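Local coordinates for NDP-N-acetyl-D-galactosaminuronic acid dehydrogenase (PDB 3G79), which probably oxidises UDP-N-acetyl-mannosamine to its uronate with two molecules of NAD+, as a member of the UDP-glucose/GDP-mannose dehydrogenase family, at residues A[403-407]-A[408-412]. Residues are numbered along the deposited sequence; the frame is centred on the assembly and turned at random.
Sequences EISDN and LEEVV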
loop_
_atom_site.group_PDB
_atom_site.type_symbol
_atom_site.label_atom_id
_atom_site.label_comp_id
_atom_site.label_asym_id
_atom_site.label_seq_id
_atom_site.Cartn_x
_atom_site.Cartn_y
_atom_site.Cartn_z
ATOM N N GLU A 403 -24.775 26.906 -4.590
ATOM C CA GLU A 403 -24.084 28.169 -4.936
ATOM C C GLU A 403 -22.703 28.370 -4.295
ATOM O O GLU A 403 -22.568 28.318 -3.082
ATOM C CB GLU A 403 -24.996 29.410 -4.766
ATOM C CG GLU A 403 -25.960 29.418 -3.574
ATOM C CD GLU A 403 -26.846 30.693 -3.510
ATOM O OE1 GLU A 403 -27.934 30.636 -2.888
ATOM O OE2 GLU A 403 -26.458 31.747 -4.074
ATOM N N ILE A 404 -21.693 28.576 -5.143
ATOM C CA ILE A 404 -20.271 28.626 -4.759
ATOM C C ILE A 404 -19.770 30.024 -5.039
ATOM O O ILE A 404 -20.183 30.640 -6.017
ATOM C CB ILE A 404 -19.368 27.599 -5.591
ATOM C CG1 ILE A 404 -19.574 26.129 -5.188
ATOM C CG2 ILE A 404 -17.877 27.857 -5.391
ATOM C CD1 ILE A 404 -20.892 25.515 -5.528
ATOM N N SER A 405 -18.864 30.526 -4.210
ATOM C CA SER A 405 -18.401 31.904 -4.395
ATOM C C SER A 405 -16.883 32.045 -4.634
ATOM O O SER A 405 -16.069 31.252 -4.135
ATOM C CB SER A 405 -18.895 32.793 -3.236
ATOM O OG SER A 405 -18.409 34.115 -3.342
ATOM N N ASP A 406 -16.548 33.053 -5.430
ATOM C CA ASP A 406 -15.183 33.493 -5.715
ATOM C C ASP A 406 -14.505 34.133 -4.486
ATOM O O ASP A 406 -13.360 33.813 -4.180
ATOM C CB ASP A 406 -15.188 34.495 -6.892
ATOM C CG ASP A 406 -16.556 35.192 -7.068
ATOM O OD1 ASP A 406 -17.537 34.493 -7.427
ATOM O OD2 ASP A 406 -16.675 36.426 -6.831
ATOM N N ASN A 407 -15.203 35.023 -3.772
ATOM C CA ASN A 407 -14.509 35.861 -2.771
ATOM C C ASN A 407 -14.559 35.386 -1.313
ATOM O O ASN A 407 -15.620 35.218 -0.695
ATOM C CB ASN A 407 -14.736 37.390 -2.994
ATOM C CG ASN A 407 -15.727 38.020 -2.024
ATOM O OD1 ASN A 407 -15.337 38.529 -0.973
ATOM N ND2 ASN A 407 -17.006 38.021 -2.392
ATOM N N LEU A 408 -13.351 35.135 -0.812
ATOM C CA LEU A 408 -13.103 34.532 0.473
ATOM C C LEU A 408 -13.750 35.363 1.564
ATOM O O LEU A 408 -14.429 34.823 2.436
ATOM C CB LEU A 408 -11.594 34.447 0.699
ATOM C CG LEU A 408 -10.989 33.177 1.296
ATOM C CD1 LEU A 408 -9.740 33.493 2.096
ATOM C CD2 LEU A 408 -11.978 32.430 2.126
ATOM N N GLU A 409 -13.548 36.678 1.475
ATOM C CA GLU A 409 -13.997 37.663 2.463
ATOM C C GLU A 409 -15.483 37.504 2.759
ATOM O O GLU A 409 -15.904 37.472 3.925
ATOM C CB GLU A 409 -13.685 39.090 1.962
ATOM C CG GLU A 409 -13.692 40.217 3.018
ATOM C CD GLU A 409 -15.095 40.709 3.410
ATOM O OE1 GLU A 409 -16.027 40.669 2.574
ATOM O OE2 GLU A 409 -15.266 41.153 4.575
ATOM N N GLU A 410 -16.291 37.399 1.710
ATOM C CA GLU A 410 -17.722 37.392 1.969
ATOM C C GLU A 410 -18.105 36.062 2.615
ATOM O O GLU A 410 -18.893 36.014 3.540
ATOM C CB GLU A 410 -18.564 37.837 0.737
ATOM C CG GLU A 410 -18.995 36.809 -0.289
ATOM C CD GLU A 410 -20.110 37.345 -1.233
ATOM O OE1 GLU A 410 -20.903 36.519 -1.753
ATOM O OE2 GLU A 410 -20.198 38.588 -1.447
ATOM N N VAL A 411 -17.471 34.996 2.154
ATOM C CA VAL A 411 -17.669 33.668 2.716
ATOM C C VAL A 411 -17.217 33.580 4.174
ATOM O O VAL A 411 -17.908 33.007 5.002
ATOM C CB VAL A 411 -16.978 32.616 1.878
ATOM C CG1 VAL A 411 -16.957 31.295 2.629
ATOM C CG2 VAL A 411 -17.701 32.475 0.553
ATOM N N VAL A 412 -16.086 34.188 4.492
ATOM C CA VAL A 412 -15.533 34.085 5.833
ATOM C C VAL A 412 -16.127 35.081 6.826
ATOM O O VAL A 412 -16.133 34.819 8.027
ATOM C CB VAL A 412 -13.986 34.141 5.797
ATOM C CG1 VAL A 412 -13.378 34.446 7.155
ATOM C CG2 VAL A 412 -13.479 32.861 5.317
#
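The side chain of N407 crosses that of E410 at about a right angle, its ND2 lying 3.1 Å from E410 CG and its OD1 turned to the backbone of the new helix. This is a worked example of N-capping: OD1 accepts from E410 N at 3.1 Å, with the donor standing 50° above the carbonyl plane. The backbone of N407 adds two weak bonds, both to its O, one from E410 N and a straighter one from V411 N at 3.4 Å, so one residue supplies both side-chain and main-chain acceptors to the first turn, two of the three bonds weak. CG of E410 sits between its own backbone N and carbonyl carbon (chi1 88°), and the extended chain beyond it passes across the amide. OD1 also comes 3.4 Å from E409 CB; the carboxylate of E409 runs beside the amide, the two planes only 11° apart, and forms a salt bridge with R413. Replacing N407 by an alanine would probably leave E410 N with only its weak bond to the backbone O, and take away the amide beside which the E410 chain lies. S405 lies beside the cap: its CB meets V411 CG2 at 4.0 Å, while OG, anti to its backbone N, accepts a weak bond from N407 N. V411 and L408 also touch H392, on strand 388-392, and W434 of helix 432-439 packs on L408 and E409. An asparagine N-cap thus starts helix 408-412 with just two residues between it and the short, weakly bonded edge strand 404-405, a strand-to-helix turn of the parallel, Rossmann-like sheet in the UDP-binding domain of this family.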